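Local coordinates for MHP1 (Microbacterium liquefaciens, PDB 2JLN), which carries hydantoins with an aryl group at position 5 into the cell, coupling their binding and uptake to sodium, at residues A[45-50]-A[279-284]; A[184-189]-A[285-290]; A[366-371]-A[427-432]; A[372-377]-A[432-437]. One frame throughout, in Å; residues are numbered along the deposited sequence.

In the fold
The four contacts form two pairs at different ends of the helical bundle. Contacts 1 and 2 share helix 283-291, have centres 13 Å apart, and touch; the short helix meets helix 44-52 at its start and helix 160-190 further along. Contacts 3 and 4, with centres 9 Å apart, share Thr-432 and helix 429-448, which runs beside consecutive helices 356-368 and 371-384. Along the chain the segments alternate within each pair, and the first pair closes before the second opens. Contacts 2 and 4 lie 44 Å apart between centres, on opposite sides of the chain's centre. The first pair holds helix 283-291, between helices 242-278 and 296-311, against helices 44-52 and 160-190, while the second backs an interrupted membrane helix.

Contact 1: A[45-50]-A[279-284]; sequences IFIAAG and GEWNPV
Trp-281 buries 95 Å² here, with one indole face laid against Ile-47. The CG1 atom of Ile-47 stands 3.5 Å from the centroid of the six-membered ring of Trp-281, only 10° off the ring normal, a CH-pi contact over the ring centre. Ile-47 CD1 follows the same face outward to 3.8 Å from Trp-281 CZ2, the two side chains running alongside each other. On the opposite face sits CB of Asn-282, sandwiching the indole. A chi1 of 58°, with CG between the backbone N and carbonyl carbon, sets the indole alongside the Ile-47 side chain. Phe-46 makes the second CH-pi contact: Pro-283 CG lies over one face, offset toward the rim, 3.7 Å from Phe-46 CE1. Phe-46 CB also reaches Trp-281 CE3 at 4.0 Å. Replacing Trp-281 by an alanine would probably strip the cover from Ile-47 and open a gap beside Phe-46 CB. Gly-50 passes with its CA 4.3 Å from Trp-281 CB. Asn-282 is the N-cap of helix 283-291, its OD1 accepting from Val-284 N at 2.8 Å, and the contact joins the start of that helix to the end of transmembrane helix 1. Helix 242-278 supports both partners, with Phe-267 against Phe-46 and Ser-274 against Pro-283.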
loop_
_atom_site.group_PDB
_atom_site.type_symbol
_atom_site.label_atom_id
_atom_site.label_comp_id
_atom_site.label_asym_id
_atom_site.label_seq_id
_atom_site.Cartn_x
_atom_site.Cartn_y
_atom_site.Cartn_z
ATOM N N ILE A 45 0.879 7.779 10.659
ATOM C CA ILE A 45 0.377 7.184 11.896
ATOM C C ILE A 45 0.684 8.009 13.171
ATOM O O ILE A 45 0.034 7.830 14.206
ATOM C CB ILE A 45 0.857 5.714 12.071
ATOM C CG1 ILE A 45 -0.101 4.954 12.996
ATOM C CG2 ILE A 45 2.318 5.661 12.557
ATOM C CD1 ILE A 45 0.620 4.102 14.010
ATOM N N PHE A 46 1.662 8.901 13.115
ATOM C CA PHE A 46 1.754 9.877 14.170
ATOM C C PHE A 46 0.515 10.779 14.114
ATOM O O PHE A 46 -0.165 10.991 15.110
ATOM C CB PHE A 46 3.024 10.696 14.041
ATOM C CG PHE A 46 4.268 9.941 14.407
ATOM C CD1 PHE A 46 5.494 10.293 13.871
ATOM C CD2 PHE A 46 4.214 8.881 15.281
ATOM C CE1 PHE A 46 6.641 9.599 14.211
ATOM C CE2 PHE A 46 5.365 8.184 15.619
ATOM C CZ PHE A 46 6.575 8.547 15.085
ATOM N N ILE A 47 0.201 11.303 12.942
ATOM C CA ILE A 47 -0.944 12.194 12.817
ATOM C C ILE A 47 -2.269 11.511 13.186
ATOM O O ILE A 47 -3.056 12.010 13.980
ATOM C CB ILE A 47 -1.016 12.781 11.402
ATOM C CG1 ILE A 47 0.181 13.683 11.161
ATOM C CG2 ILE A 47 -2.285 13.572 11.223
ATOM C CD1 ILE A 47 0.333 14.057 9.729
ATOM N N ALA A 48 -2.512 10.353 12.616
ATOM C CA ALA A 48 -3.760 9.674 12.865
ATOM C C ALA A 48 -3.973 9.367 14.342
ATOM O O ALA A 48 -5.009 9.675 14.882
ATOM C CB ALA A 48 -3.821 8.403 12.052
ATOM N N ALA A 49 -2.994 8.739 14.980
ATOM C CA ALA A 49 -3.147 8.233 16.336
ATOM C C ALA A 49 -3.124 9.381 17.313
ATOM O O ALA A 49 -3.721 9.288 18.380
ATOM C CB ALA A 49 -2.052 7.250 16.666
ATOM N N GLY A 50 -2.442 10.465 16.947
ATOM C CA GLY A 50 -2.468 11.708 17.712
ATOM C C GLY A 50 -3.838 12.374 17.815
ATOM O O GLY A 50 -4.371 12.570 18.913
ATOM N N GLY A 279 0.519 18.480 23.595
ATOM C CA GLY A 279 -0.395 19.171 22.697
ATOM C C GLY A 279 -0.065 19.150 21.215
ATOM O O GLY A 279 -0.771 19.794 20.445
ATOM N N GLU A 280 0.987 18.409 20.832
ATOM C CA GLU A 280 1.463 18.263 19.433
ATOM C C GLU A 280 1.607 16.780 19.041
ATOM O O GLU A 280 2.109 16.009 19.852
ATOM C CB GLU A 280 2.835 18.946 19.269
ATOM C CG GLU A 280 2.797 20.466 19.079
ATOM C CD GLU A 280 2.129 20.882 17.757
ATOM O OE1 GLU A 280 1.298 21.831 17.786
ATOM O OE2 GLU A 280 2.413 20.249 16.696
ATOM N N TRP A 281 1.203 16.378 17.825
ATOM C CA TRP A 281 1.333 14.957 17.383
ATOM C C TRP A 281 2.761 14.533 16.992
ATOM O O TRP A 281 3.106 13.344 17.000
ATOM C CB TRP A 281 0.384 14.608 16.215
ATOM C CG TRP A 281 0.551 15.472 14.959
ATOM C CD1 TRP A 281 -0.292 16.453 14.544
ATOM C CD2 TRP A 281 1.610 15.426 13.982
ATOM N NE1 TRP A 281 0.163 17.021 13.381
ATOM C CE2 TRP A 281 1.328 16.409 13.012
ATOM C CE3 TRP A 281 2.765 14.651 13.833
ATOM C CZ2 TRP A 281 2.159 16.644 11.903
ATOM C CZ3 TRP A 281 3.599 14.887 12.727
ATOM C CH2 TRP A 281 3.289 15.874 11.782
ATOM N N ASN A 282 3.570 15.525 16.637
ATOM C CA ASN A 282 4.944 15.337 16.199
ATOM C C ASN A 282 5.932 15.157 17.359
ATOM O O ASN A 282 6.134 16.067 18.164
ATOM C CB ASN A 282 5.308 16.566 15.375
ATOM C CG ASN A 282 6.687 16.500 14.790
ATOM O OD1 ASN A 282 7.536 15.709 15.219
ATOM N ND2 ASN A 282 6.927 17.350 13.805
ATOM N N PRO A 283 6.556 13.979 17.454
ATOM C CA PRO A 283 7.484 13.663 18.553
ATOM C C PRO A 283 8.759 14.531 18.588
ATOM O O PRO A 283 9.348 14.735 19.650
ATOM C CB PRO A 283 7.833 12.188 18.294
ATOM C CG PRO A 283 7.544 12.001 16.844
ATOM C CD PRO A 283 6.301 12.800 16.621
ATOM N N VAL A 284 9.182 15.035 17.439
ATOM C CA VAL A 284 10.329 15.934 17.401
ATOM C C VAL A 284 10.121 17.139 18.333
ATOM O O VAL A 284 10.934 17.389 19.232
ATOM C CB VAL A 284 10.603 16.412 15.971
ATOM C CG1 VAL A 284 11.486 17.624 15.989
ATOM C CG2 VAL A 284 11.220 15.267 15.128
#

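Contact 2: A[184-189]-A[285-290]; sequences YLMLDG and IAITEV
Met-186 and Leu-185 meet Ile-287 without any aromatic ring, amide or carboxylate between them, so no face or edge of a flat side chain enters this contact; its side-chain contacts are apolar, and Val-290 packs on backbone. Ile-287 uses both its branches. Its CG1 comes 3.5 Å from Met-186 CG, and its CD1 lies 3.9 Å from that same Met-186 CG. The other branch, CG2, anti to the backbone N, meets Leu-185 CB at 3.9 Å and Leu-185 CD1 at 4.1 Å. Both leucine and methionine cross the isoleucine at about a right angle. Met-186 bends at its last torsion (chi3 102°), which carries CE to 4.1 Å from Ala-286 CB. An alanine in place of Ile-287 would probably leave Met-186 CG and Leu-185 CB without their partners and open a gap between the helices. One turn on, Val-290 (72 Å²) points toward the other helix and packs over Gly-189, where a beta-carbon would strike Val-290 CG1. The segment axes approach to 9.3 Å at 38°. The contact joins the end of transmembrane helix 5 to helix 283-291, the short link between helices 242-278 and 296-311, with Ser-274 of the former against Met-186 and Ala-286.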
loop_
_atom_site.group_PDB
_atom_site.type_symbol
_atom_site.label_atom_id
_atom_site.label_comp_id
_atom_site.label_asym_id
_atom_site.label_seq_id
_atom_site.Cartn_x
_atom_site.Cartn_y
_atom_site.Cartn_z
ATOM N N TYR A 184 11.492 6.455 25.929
ATOM C CA TYR A 184 12.269 6.678 27.141
ATOM C C TYR A 184 12.546 8.161 27.400
ATOM O O TYR A 184 12.274 8.643 28.489
ATOM C CB TYR A 184 13.588 5.895 27.120
ATOM C CG TYR A 184 14.529 6.389 28.194
ATOM C CD1 TYR A 184 14.529 5.816 29.466
ATOM C CD2 TYR A 184 15.386 7.474 27.955
ATOM C CE1 TYR A 184 15.373 6.297 30.469
ATOM C CE2 TYR A 184 16.232 7.965 28.949
ATOM C CZ TYR A 184 16.221 7.372 30.202
ATOM O OH TYR A 184 17.062 7.847 31.184
ATOM N N LEU A 185 13.105 8.872 26.425
ATOM C CA LEU A 185 13.286 10.320 26.550
ATOM C C LEU A 185 12.013 11.039 27.010
ATOM O O LEU A 185 12.090 11.915 27.855
ATOM C CB LEU A 185 13.761 10.946 25.237
ATOM C CG LEU A 185 15.240 10.779 24.900
ATOM C CD1 LEU A 185 15.639 11.490 23.595
ATOM C CD2 LEU A 185 16.064 11.282 26.068
ATOM N N MET A 186 10.855 10.681 26.450
ATOM C CA MET A 186 9.573 11.282 26.847
ATOM C C MET A 186 9.118 10.948 28.274
ATOM O O MET A 186 9.069 11.831 29.124
ATOM C CB MET A 186 8.455 10.872 25.893
ATOM C CG MET A 186 8.359 11.688 24.630
ATOM S SD MET A 186 6.854 11.247 23.742
ATOM C CE MET A 186 5.817 12.620 24.182
ATOM N N LEU A 187 8.749 9.689 28.514
ATOM C CA LEU A 187 8.267 9.263 29.820
ATOM C C LEU A 187 9.111 9.822 30.950
ATOM O O LEU A 187 8.593 10.446 31.888
ATOM C CB LEU A 187 8.210 7.743 29.935
ATOM C CG LEU A 187 7.104 7.064 29.125
ATOM C CD1 LEU A 187 6.581 5.814 29.845
ATOM C CD2 LEU A 187 5.967 8.037 28.823
ATOM N N ASP A 188 10.416 9.598 30.867
ATOM C CA ASP A 188 11.326 10.130 31.870
ATOM C C ASP A 188 11.132 11.646 32.034
ATOM O O ASP A 188 10.743 12.116 33.094
ATOM C CB ASP A 188 12.783 9.790 31.518
ATOM C CG ASP A 188 13.751 10.028 32.687
ATOM O OD1 ASP A 188 13.568 9.403 33.765
ATOM O OD2 ASP A 188 14.700 10.836 32.519
ATOM N N GLY A 189 11.381 12.394 30.971
ATOM C CA GLY A 189 11.385 13.842 31.026
ATOM C C GLY A 189 10.084 14.502 31.417
ATOM O O GLY A 189 10.071 15.685 31.780
ATOM N N ILE A 285 9.028 17.879 18.124
ATOM C CA ILE A 285 8.641 18.974 19.018
ATOM C C ILE A 285 8.368 18.520 20.450
ATOM O O ILE A 285 8.878 19.092 21.403
ATOM C CB ILE A 285 7.354 19.629 18.549
ATOM C CG1 ILE A 285 7.483 20.106 17.102
ATOM C CG2 ILE A 285 6.989 20.753 19.478
ATOM C CD1 ILE A 285 6.208 20.784 16.576
ATOM N N ALA A 286 7.531 17.507 20.599
ATOM C CA ALA A 286 7.118 17.081 21.923
ATOM C C ALA A 286 8.299 16.681 22.798
ATOM O O ALA A 286 8.288 16.943 23.993
ATOM C CB ALA A 286 6.099 15.951 21.835
ATOM N N ILE A 287 9.318 16.046 22.229
ATOM C CA ILE A 287 10.457 15.633 23.051
ATOM C C ILE A 287 11.335 16.833 23.369
ATOM O O ILE A 287 11.899 16.936 24.460
ATOM C CB ILE A 287 11.293 14.479 22.421
ATOM C CG1 ILE A 287 10.410 13.240 22.228
ATOM C CG2 ILE A 287 12.514 14.138 23.297
ATOM C CD1 ILE A 287 11.187 11.966 21.962
ATOM N N THR A 288 11.425 17.752 22.417
ATOM C CA THR A 288 12.189 18.974 22.615
ATOM C C THR A 288 11.735 19.746 23.850
ATOM O O THR A 288 12.558 20.066 24.709
ATOM C CB THR A 288 12.070 19.891 21.416
ATOM O OG1 THR A 288 12.806 19.328 20.320
ATOM C CG2 THR A 288 12.604 21.268 21.771
ATOM N N GLU A 289 10.436 20.053 23.931
ATOM C CA GLU A 289 9.869 20.690 25.122
ATOM C C GLU A 289 10.157 19.890 26.368
ATOM O O GLU A 289 10.908 20.334 27.218
ATOM C CB GLU A 289 8.366 20.908 25.003
ATOM C CG GLU A 289 7.995 22.367 24.856
ATOM C CD GLU A 289 8.007 23.185 26.188
ATOM O OE1 GLU A 289 7.676 24.400 26.097
ATOM O OE2 GLU A 289 8.319 22.649 27.308
ATOM N N VAL A 290 9.557 18.712 26.472
ATOM C CA VAL A 290 9.642 17.895 27.680
ATOM C C VAL A 290 11.038 17.791 28.283
ATOM O O VAL A 290 11.189 17.626 29.484
ATOM C CB VAL A 290 9.082 16.485 27.413
ATOM C CG1 VAL A 290 9.658 15.467 28.386
ATOM C CG2 VAL A 290 7.573 16.515 27.495
#

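Contact 3: A[366-371]-A[427-432]; sequences LASALG and DLMFVT
Met-429 opens the contact by extending its side chain along Ser-368 toward the end of helix 356-368. Its chain is straight through chi2 and then bent at chi3 (103°), which brings CE beside the serine hydroxyl and to 4.2 Å from Ala-369 CB. That hydroxyl is already engaged, because Ser-368 OG is hydrogen-bonded to Asn-364 O one turn back; the methionine methyl packs beside a hydroxyl whose hydrogen bond is made within its own helix.

Phe-430, next in sequence, carries the largest share, 82 Å². Its backbone passes close to the chain opposite, the CA atoms of Ser-368 and Phe-430 being 4.3 Å apart. Two CA-H...O contacts result: Phe-430 CA to Ser-368 O at 3.4 Å, with 144° at the hydrogen, and Gly-371 CA to Phe-430 O, also at 3.4 Å. With CG anti to the backbone N (chi1 172°), the ring reaches along the other chain, CD1 lying 3.5 Å from Gly-371 CA in an oblique approach, while Ser-368 O lies at the ring edge, near its plane. A beta-carbon at Gly-371 would run into Phe-430 O.

Ala-369 and Leu-370 leave helical geometry between helices 356-368 and 371-384, so the contact backs a break in a transmembrane helix. Such an interruption suits the LeuT-like fold of this family, in which the extracellular half of this helix probably moves as a thin gate.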
loop_
_atom_site.group_PDB
_atom_site.type_symbol
_atom_site.label_atom_id
_atom_site.label_comp_id
_atom_site.label_asym_id
_atom_site.label_seq_id
_atom_site.Cartn_x
_atom_site.Cartn_y
_atom_site.Cartn_z
ATOM N N LEU A 366 -11.516 9.585 -2.881
ATOM C CA LEU A 366 -10.917 8.793 -3.945
ATOM C C LEU A 366 -10.406 7.463 -3.413
ATOM O O LEU A 366 -10.599 6.433 -4.053
ATOM C CB LEU A 366 -9.819 9.556 -4.690
ATOM C CG LEU A 366 -10.319 10.849 -5.344
ATOM C CD1 LEU A 366 -9.164 11.707 -5.838
ATOM C CD2 LEU A 366 -11.286 10.561 -6.466
ATOM N N ALA A 367 -9.783 7.465 -2.239
ATOM C CA ALA A 367 -9.305 6.209 -1.674
ATOM C C ALA A 367 -10.458 5.279 -1.376
ATOM O O ALA A 367 -10.478 4.153 -1.841
ATOM C CB ALA A 367 -8.485 6.432 -0.437
ATOM N N SER A 368 -11.434 5.726 -0.611
ATOM C CA SER A 368 -12.490 4.792 -0.262
ATOM C C SER A 368 -13.367 4.373 -1.458
ATOM O O SER A 368 -14.172 3.447 -1.333
ATOM C CB SER A 368 -13.310 5.279 0.940
ATOM O OG SER A 368 -13.858 6.552 0.704
ATOM N N ALA A 369 -13.198 5.032 -2.610
ATOM C CA ALA A 369 -13.858 4.608 -3.870
ATOM C C ALA A 369 -13.080 3.507 -4.622
ATOM O O ALA A 369 -13.155 3.393 -5.842
ATOM C CB ALA A 369 -14.109 5.805 -4.794
ATOM N N LEU A 370 -12.307 2.722 -3.883
ATOM C CA LEU A 370 -11.627 1.564 -4.427
ATOM C C LEU A 370 -12.249 0.315 -3.795
ATOM O O LEU A 370 -11.830 -0.813 -4.033
ATOM C CB LEU A 370 -10.136 1.641 -4.114
ATOM C CG LEU A 370 -9.446 2.878 -4.673
ATOM C CD1 LEU A 370 -7.946 2.823 -4.417
ATOM C CD2 LEU A 370 -9.750 3.027 -6.151
ATOM N N GLY A 371 -13.261 0.532 -2.973
ATOM C CA GLY A 371 -13.934 -0.569 -2.324
ATOM C C GLY A 371 -14.523 -1.532 -3.335
ATOM O O GLY A 371 -14.335 -2.739 -3.201
ATOM N N ASP A 427 -19.494 6.795 7.024
ATOM C CA ASP A 427 -18.329 6.503 7.864
ATOM C C ASP A 427 -17.708 5.124 7.603
ATOM O O ASP A 427 -16.696 4.773 8.206
ATOM C CB ASP A 427 -18.651 6.692 9.347
ATOM C CG ASP A 427 -18.877 8.161 9.715
ATOM O OD1 ASP A 427 -19.106 8.473 10.919
ATOM O OD2 ASP A 427 -18.820 9.004 8.784
ATOM N N LEU A 428 -18.318 4.354 6.701
ATOM C CA LEU A 428 -17.819 3.035 6.311
ATOM C C LEU A 428 -17.770 2.836 4.789
ATOM O O LEU A 428 -17.681 1.703 4.331
ATOM C CB LEU A 428 -18.689 1.941 6.924
ATOM C CG LEU A 428 -18.826 1.876 8.446
ATOM C CD1 LEU A 428 -20.011 0.999 8.829
ATOM C CD2 LEU A 428 -17.558 1.381 9.117
ATOM N N MET A 429 -17.819 3.929 4.023
ATOM C CA MET A 429 -17.847 3.921 2.549
ATOM C C MET A 429 -17.075 2.787 1.835
ATOM O O MET A 429 -17.663 2.020 1.059
ATOM C CB MET A 429 -17.359 5.265 2.014
ATOM C CG MET A 429 -17.988 5.655 0.702
ATOM S SD MET A 429 -17.394 7.214 -0.012
ATOM C CE MET A 429 -16.293 6.599 -1.288
ATOM N N PHE A 430 -15.768 2.696 2.082
ATOM C CA PHE A 430 -14.914 1.641 1.502
ATOM C C PHE A 430 -15.451 0.215 1.679
ATOM O O PHE A 430 -15.558 -0.532 0.715
ATOM C CB PHE A 430 -13.514 1.724 2.105
ATOM C CG PHE A 430 -12.614 0.580 1.725
ATOM C CD1 PHE A 430 -12.064 0.502 0.448
ATOM C CD2 PHE A 430 -12.282 -0.400 2.653
ATOM C CE1 PHE A 430 -11.215 -0.541 0.094
ATOM C CE2 PHE A 430 -11.420 -1.453 2.299
ATOM C CZ PHE A 430 -10.897 -1.524 1.019
ATOM N N VAL A 431 -15.779 -0.150 2.914
ATOM C CA VAL A 431 -16.270 -1.484 3.232
ATOM C C VAL A 431 -17.690 -1.813 2.735
ATOM O O VAL A 431 -18.003 -2.974 2.487
ATOM C CB VAL A 431 -16.168 -1.757 4.742
ATOM C CG1 VAL A 431 -17.279 -2.691 5.187
ATOM C CG2 VAL A 431 -14.767 -2.308 5.106
ATOM N N THR A 432 -18.557 -0.821 2.576
ATOM C CA THR A 432 -19.841 -1.100 1.931
ATOM C C THR A 432 -19.725 -1.291 0.402
ATOM O O THR A 432 -20.361 -2.163 -0.182
ATOM C CB THR A 432 -20.901 -0.029 2.271
ATOM O OG1 THR A 432 -21.690 -0.481 3.372
ATOM C CG2 THR A 432 -21.843 0.219 1.093
#

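Contact 4: A[372-377]-A[432-437]; sequences PLAGIM and TGLIAA
Gly-375 and Leu-434 are the nearest CA pair, 4.2 Å apart, and backbone proximity is the first kind of interaction. The axes of the two short helical segments come within 6.9 Å, at an angle of 31° between N-to-C directions. Glycines permit this: a beta-carbon on Gly-375 would collide with Leu-434 O, and one on Gly-433 would meet Pro-372 CD. Gly-433 and Ala-437, four residues apart, thus form a small-xxx-small face of the kind that lets membrane helices approach closely.

Carbonyl contacts are the second kind. Pro-372 CA lies 3.5 Å from Gly-433 O in a CA-H...O contact, bent to 123° at the hydrogen, and Gly-375 CA comes 3.7 Å from Leu-434 O. No hydrogen bond joins the two segments.

Apolar side chains supply the third. Ala-437 CB, pointing toward the other helix, sits between Pro-372 and Ile-376: it lies 3.6 Å from Pro-372 CB and 3.7 Å from Ile-376 CG1. That isoleucine branch is anti to the carbonyl carbon (chi1 -79°), which places CG1 near the methyl. On the flank, Leu-434 CD1 meets Ala-374 CB at 4.1 Å, while Leu-434 CG packs against Gly-375 CA.

Helix 409-423 borders both partners, with Tyr-415 touching Pro-372, Val-414 touching Ile-376 and Ala-418 touching Ala-436. Loop residues Val-225 and Pro-97 meet Ala-374 and Ile-376 respectively, so helix 371-384 is packed from several directions besides helix 429-448.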
loop_
_atom_site.group_PDB
_atom_site.type_symbol
_atom_site.label_atom_id
_atom_site.label_comp_id
_atom_site.label_asym_id
_atom_site.label_seq_id
_atom_site.Cartn_x
_atom_site.Cartn_y
_atom_site.Cartn_z
ATOM N N PRO A 372 -15.270 -1.012 -4.332
ATOM C CA PRO A 372 -15.733 -1.906 -5.392
ATOM C C PRO A 372 -14.582 -2.502 -6.213
ATOM O O PRO A 372 -14.694 -3.642 -6.642
ATOM C CB PRO A 372 -16.636 -0.998 -6.251
ATOM C CG PRO A 372 -16.271 0.368 -5.850
ATOM C CD PRO A 372 -15.990 0.267 -4.402
ATOM N N LEU A 373 -13.492 -1.776 -6.412
ATOM C CA LEU A 373 -12.388 -2.350 -7.173
ATOM C C LEU A 373 -11.843 -3.601 -6.489
ATOM O O LEU A 373 -11.577 -4.596 -7.152
ATOM C CB LEU A 373 -11.259 -1.344 -7.397
ATOM C CG LEU A 373 -10.057 -1.944 -8.125
ATOM C CD1 LEU A 373 -10.360 -2.065 -9.617
ATOM C CD2 LEU A 373 -8.801 -1.119 -7.880
ATOM N N ALA A 374 -11.685 -3.552 -5.171
ATOM C CA ALA A 374 -11.190 -4.704 -4.420
ATOM C C ALA A 374 -12.242 -5.800 -4.368
ATOM O O ALA A 374 -11.915 -6.990 -4.285
ATOM C CB ALA A 374 -10.800 -4.298 -3.025
ATOM N N GLY A 375 -13.509 -5.382 -4.436
ATOM C CA GLY A 375 -14.636 -6.281 -4.271
ATOM C C GLY A 375 -14.890 -7.088 -5.517
ATOM O O GLY A 375 -15.216 -8.256 -5.465
ATOM N N ILE A 376 -14.727 -6.446 -6.654
ATOM C CA ILE A 376 -14.949 -7.081 -7.937
ATOM C C ILE A 376 -13.797 -8.016 -8.309
ATOM O O ILE A 376 -13.988 -8.986 -9.038
ATOM C CB ILE A 376 -15.146 -6.009 -9.023
ATOM C CG1 ILE A 376 -16.567 -5.472 -8.951
ATOM C CG2 ILE A 376 -14.865 -6.561 -10.407
ATOM C CD1 ILE A 376 -16.802 -4.321 -9.868
ATOM N N MET A 377 -12.597 -7.721 -7.816
ATOM C CA MET A 377 -11.437 -8.525 -8.171
ATOM C C MET A 377 -11.407 -9.762 -7.296
ATOM O O MET A 377 -11.056 -10.839 -7.777
ATOM C CB MET A 377 -10.129 -7.748 -8.056
ATOM C CG MET A 377 -9.922 -6.741 -9.162
ATOM S SD MET A 377 -8.289 -5.943 -9.182
ATOM C CE MET A 377 -7.371 -7.169 -10.104
ATOM N N THR A 432 -18.557 -0.821 2.576
ATOM C CA THR A 432 -19.841 -1.100 1.931
ATOM C C THR A 432 -19.725 -1.291 0.402
ATOM O O THR A 432 -20.361 -2.163 -0.182
ATOM C CB THR A 432 -20.901 -0.029 2.271
ATOM O OG1 THR A 432 -21.690 -0.481 3.372
ATOM C CG2 THR A 432 -21.843 0.219 1.093
ATOM N N GLY A 433 -18.907 -0.476 -0.249
ATOM C CA GLY A 433 -18.734 -0.596 -1.685
ATOM C C GLY A 433 -18.075 -1.892 -2.119
ATOM O O GLY A 433 -18.358 -2.401 -3.199
ATOM N N LEU A 434 -17.178 -2.405 -1.279
ATOM C CA LEU A 434 -16.518 -3.684 -1.517
ATOM C C LEU A 434 -17.562 -4.801 -1.416
ATOM O O LEU A 434 -17.752 -5.560 -2.369
ATOM C CB LEU A 434 -15.358 -3.883 -0.522
ATOM C CG LEU A 434 -14.392 -5.077 -0.480
ATOM C CD1 LEU A 434 -13.145 -4.727 0.319
ATOM C CD2 LEU A 434 -15.049 -6.304 0.122
ATOM N N ILE A 435 -18.252 -4.878 -0.276
ATOM C CA ILE A 435 -19.309 -5.865 -0.063
ATOM C C ILE A 435 -20.416 -5.811 -1.136
ATOM O O ILE A 435 -20.965 -6.839 -1.537
ATOM C CB ILE A 435 -19.967 -5.678 1.316
ATOM C CG1 ILE A 435 -18.999 -6.044 2.434
ATOM C CG2 ILE A 435 -21.218 -6.518 1.410
ATOM C CD1 ILE A 435 -18.828 -7.529 2.645
ATOM N N ALA A 436 -20.760 -4.608 -1.583
ATOM C CA ALA A 436 -21.761 -4.445 -2.631
ATOM C C ALA A 436 -21.248 -4.950 -4.007
ATOM O O ALA A 436 -21.924 -5.729 -4.703
ATOM C CB ALA A 436 -22.179 -2.995 -2.711
ATOM N N ALA A 437 -20.055 -4.493 -4.388
ATOM C CA ALA A 437 -19.449 -4.888 -5.650
ATOM C C ALA A 437 -19.253 -6.386 -5.680
ATOM O O ALA A 437 -19.602 -7.048 -6.652
ATOM C CB ALA A 437 -18.140 -4.192 -5.847
#